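Local coordinates for protein transcriptional regulator (Vibrio virus VP882, PDB 7DWM) that binds the small molecule 3,5-dimethylpyrazin-2-ol and, as a phage regulator with a LuxR-type DNA-binding domain, probably controls transcription by binding DNA, at residues L167-L172 / K218-M223. Numbering follows the deposited sequence.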
ATOM      1  N   LEU A 167      17.295  -0.569  15.900  1.00 51.78           N
ATOM      2  CA  LEU A 167      16.440   0.601  16.102  1.00 53.11           C
ATOM      3  C   LEU A 167      17.134   1.876  15.626  1.00 60.30           C
ATOM      4  O   LEU A 167      16.550   2.698  14.897  1.00 54.81           O
ATOM      5  CB  LEU A 167      16.065   0.722  17.578  1.00 59.86           C
ATOM      6  CG  LEU A 167      14.637   0.357  17.987  1.00 81.11           C
ATOM      7  CD1 LEU A 167      14.425  -1.141  17.891  1.00 86.31           C
ATOM      8  CD2 LEU A 167      14.346   0.841  19.396  1.00 69.46           C
ATOM      9  N   VAL A 168      18.387   2.059  16.053  1.00 51.17           N
ATOM     10  CA  VAL A 168      19.151   3.245  15.686  1.00 52.70           C
ATOM     11  C   VAL A 168      19.264   3.357  14.173  1.00 55.68           C
ATOM     12  O   VAL A 168      19.108   4.444  13.609  1.00 64.75           O
ATOM     13  CB  VAL A 168      20.538   3.219  16.359  1.00 50.77           C
ATOM     14  CG1 VAL A 168      21.440   4.295  15.770  1.00 50.28           C
ATOM     15  CG2 VAL A 168      20.398   3.406  17.861  1.00 43.73           C
ATOM     16  N   LEU A 169      19.527   2.242  13.489  1.00 47.50           N
ATOM     17  CA  LEU A 169      19.662   2.291  12.037  1.00 49.43           C
ATOM     18  C   LEU A 169      18.321   2.547  11.356  1.00 56.37           C
ATOM     19  O   LEU A 169      18.259   3.285  10.365  1.00 64.33           O
ATOM     20  CB  LEU A 169      20.290   0.996  11.522  1.00 28.06           C
ATOM     21  CG  LEU A 169      20.636   1.010  10.032  1.00 45.68           C
ATOM     22  CD1 LEU A 169      21.683   2.074   9.773  1.00 41.95           C
ATOM     23  CD2 LEU A 169      21.126  -0.353   9.583  1.00 50.61           C
ATOM     24  N   PHE A 170      17.246   1.923  11.853  1.00 47.11           N
ATOM     25  CA  PHE A 170      15.908   2.201  11.340  1.00 41.98           C
ATOM     26  C   PHE A 170      15.628   3.695  11.337  1.00 52.13           C
ATOM     27  O   PHE A 170      15.115   4.244  10.355  1.00 48.66           O
ATOM     28  CB  PHE A 170      14.855   1.461  12.174  1.00 49.63           C
ATOM     29  CG  PHE A 170      13.450   1.574  11.630  1.00 39.95           C
ATOM     30  CD1 PHE A 170      12.619   2.617  12.013  1.00 38.67           C
ATOM     31  CD2 PHE A 170      12.965   0.634  10.734  1.00 57.58           C
ATOM     32  CE1 PHE A 170      11.334   2.719  11.509  1.00 59.41           C
ATOM     33  CE2 PHE A 170      11.681   0.732  10.229  1.00 43.04           C
ATOM     34  CZ  PHE A 170      10.867   1.775  10.616  1.00 44.00           C
ATOM     35  N   PHE A 171      15.966   4.375  12.430  1.00 52.35           N
ATOM     36  CA  PHE A 171      15.662   5.801  12.479  1.00 44.01           C
ATOM     37  C   PHE A 171      16.717   6.656  11.779  1.00 64.25           C
ATOM     38  O   PHE A 171      16.401   7.759  11.320  1.00 56.51           O
ATOM     39  CB  PHE A 171      15.440   6.237  13.924  1.00 53.32           C
ATOM     40  CG  PHE A 171      14.140   5.742  14.490  1.00 62.44           C
ATOM     41  CD1 PHE A 171      12.938   6.097  13.898  1.00 69.79           C
ATOM     42  CD2 PHE A 171      14.117   4.896  15.585  1.00 57.51           C
ATOM     43  CE1 PHE A 171      11.737   5.632  14.398  1.00 60.36           C
ATOM     44  CE2 PHE A 171      12.919   4.432  16.092  1.00 63.04           C
ATOM     45  CZ  PHE A 171      11.728   4.801  15.498  1.00 64.29           C
ATOM     46  N   LEU A 172      17.959   6.176  11.683  1.00 56.58           N
ATOM     47  CA  LEU A 172      18.971   6.876  10.897  1.00 53.23           C
ATOM     48  C   LEU A 172      18.578   6.928   9.427  1.00 57.02           C
ATOM     49  O   LEU A 172      18.636   7.986   8.791  1.00 73.11           O
ATOM     50  CB  LEU A 172      20.328   6.190  11.061  1.00 48.78           C
ATOM     51  CG  LEU A 172      21.305   6.676  12.133  1.00 59.47           C
ATOM     52  CD1 LEU A 172      22.705   6.223  11.767  1.00 56.95           C
ATOM     53  CD2 LEU A 172      21.255   8.190  12.304  1.00 62.72           C
ATOM     54  N   LYS A 218      22.187  -2.004   0.473  1.00 74.52           N
ATOM     55  CA  LYS A 218      22.121  -3.392   0.913  1.00 55.02           C
ATOM     56  C   LYS A 218      20.728  -3.801   1.375  1.00 59.47           C
ATOM     57  O   LYS A 218      20.583  -4.847   2.014  1.00 74.33           O
ATOM     58  CB  LYS A 218      23.138  -3.639   2.028  1.00 66.57           C
ATOM     59  CG  LYS A 218      24.524  -4.015   1.524  1.00 69.76           C
ATOM     60  CD  LYS A 218      25.612  -3.536   2.471  1.00 72.02           C
ATOM     61  CE  LYS A 218      26.934  -4.239   2.199  1.00 82.77           C
ATOM     62  NZ  LYS A 218      27.788  -4.318   3.420  1.00103.69           N
ATOM     63  N   GLY A 219      19.704  -3.001   1.078  1.00 65.49           N
ATOM     64  CA  GLY A 219      18.340  -3.373   1.397  1.00 60.59           C
ATOM     65  C   GLY A 219      17.878  -3.070   2.805  1.00 62.79           C
ATOM     66  O   GLY A 219      16.786  -3.508   3.186  1.00 65.53           O
ATOM     67  N   TYR A 220      18.655  -2.325   3.590  1.00 59.11           N
ATOM     68  CA  TYR A 220      18.315  -2.121   4.992  1.00 53.50           C
ATOM     69  C   TYR A 220      17.197  -1.111   5.218  1.00 54.22           C
ATOM     70  O   TYR A 220      16.745  -0.968   6.360  1.00 51.61           O
ATOM     71  CB  TYR A 220      19.560  -1.698   5.773  1.00 50.31           C
ATOM     72  CG  TYR A 220      20.443  -2.865   6.148  1.00 59.37           C
ATOM     73  CD1 TYR A 220      20.191  -3.612   7.291  1.00 61.26           C
ATOM     74  CD2 TYR A 220      21.521  -3.230   5.351  1.00 59.74           C
ATOM     75  CE1 TYR A 220      20.994  -4.684   7.637  1.00 55.15           C
ATOM     76  CE2 TYR A 220      22.329  -4.302   5.687  1.00 61.06           C
ATOM     77  CZ  TYR A 220      22.062  -5.023   6.831  1.00 72.63           C
ATOM     78  OH  TYR A 220      22.864  -6.090   7.167  1.00 64.18           O
ATOM     79  N   TYR A 221      16.739  -0.400   4.182  1.00 61.47           N
ATOM     80  CA  TYR A 221      15.585   0.472   4.378  1.00 66.13           C
ATOM     81  C   TYR A 221      14.318  -0.324   4.663  1.00 60.97           C
ATOM     82  O   TYR A 221      13.404   0.185   5.322  1.00 70.92           O
ATOM     83  CB  TYR A 221      15.368   1.379   3.167  1.00 58.36           C
ATOM     84  CG  TYR A 221      14.354   2.465   3.447  1.00 82.72           C
ATOM     85  CD1 TYR A 221      13.010   2.288   3.139  1.00 72.86           C
ATOM     86  CD2 TYR A 221      14.736   3.655   4.051  1.00 63.54           C
ATOM     87  CE1 TYR A 221      12.079   3.271   3.410  1.00 75.65           C
ATOM     88  CE2 TYR A 221      13.813   4.645   4.325  1.00 82.68           C
ATOM     89  CZ  TYR A 221      12.486   4.447   4.003  1.00 82.25           C
ATOM     90  OH  TYR A 221      11.563   5.431   4.274  1.00 91.87           O
ATOM     91  N   SER A 222      14.249  -1.564   4.193  1.00 66.65           N
ATOM     92  CA  SER A 222      13.087  -2.417   4.389  1.00 74.68           C
ATOM     93  C   SER A 222      13.213  -3.286   5.628  1.00 68.56           C
ATOM     94  O   SER A 222      12.344  -4.129   5.872  1.00 78.26           O
ATOM     95  CB  SER A 222      12.856  -3.297   3.160  1.00 73.01           C
ATOM     96  OG  SER A 222      13.888  -4.258   3.018  1.00 78.85           O
ATOM     97  N   MET A 223      14.271  -3.104   6.407  1.00 66.64           N
ATOM     98  CA  MET A 223      14.459  -3.892   7.612  1.00 64.49           C
ATOM     99  C   MET A 223      13.496  -3.457   8.707  1.00 52.45           C
ATOM    100  O   MET A 223      13.263  -2.267   8.932  1.00 71.82           O
ATOM    101  CB  MET A 223      15.897  -3.773   8.109  1.00 64.30           C
ATOM    102  CG  MET A 223      16.138  -4.446   9.452  1.00 54.19           C
ATOM    103  SD  MET A 223      17.001  -3.411  10.649  1.00 86.58           S
ATOM    104  CE  MET A 223      15.667  -2.378  11.238  1.00 51.56           C
TER
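With CG set anti to the backbone N in both Phe-170 (chi1 -174°) and Met-223 (chi1 174°), and with the methionine chain then bent at its next two torsions, the terminal methyl of Met-223 is brought against the root of the phenylalanine side chain. Met-223 CE rests 4.0 Å from Phe-170 CB and 4.1 Å from Phe-170 CD2. The backbone of the same methionine meets the ring as well: its carbonyl O lies at the ring edge, close to the ring plane, 3.4 Å from Phe-170 CD2, so that one residue meets the aromatic group with both a methyl and a carbonyl oxygen. One residue earlier in the helix, Leu-169 points its CB toward the loop, and its CD2 methyl reaches Tyr-220 CD1 at 4.1 Å, the two side chains crossing at about a right angle. These contacts illustrate how a small helical domain can be closed by the chain that leaves it. Helix 163-172 is the first helix of the LuxR-type helix-turn-helix domain, and residues 218-223 follow its last helix, 208-217, so the link joins the first helix of this four-helix domain to the chain leaving its last. The chain turns at Gly-219 with a positive phi (84°). Tyr-220 also meets Phe-203 edge-to-face, which ties the loop to helix 189-203. Arg-174 is shared by both segments: its guanidinium group donates to the carbonyl O atoms of Phe-170 and Tyr-221 and makes cation-pi contacts with both rings. Val-138 of the second subunit packs on Phe-170, placing this edge of the domain beside the dimer partner.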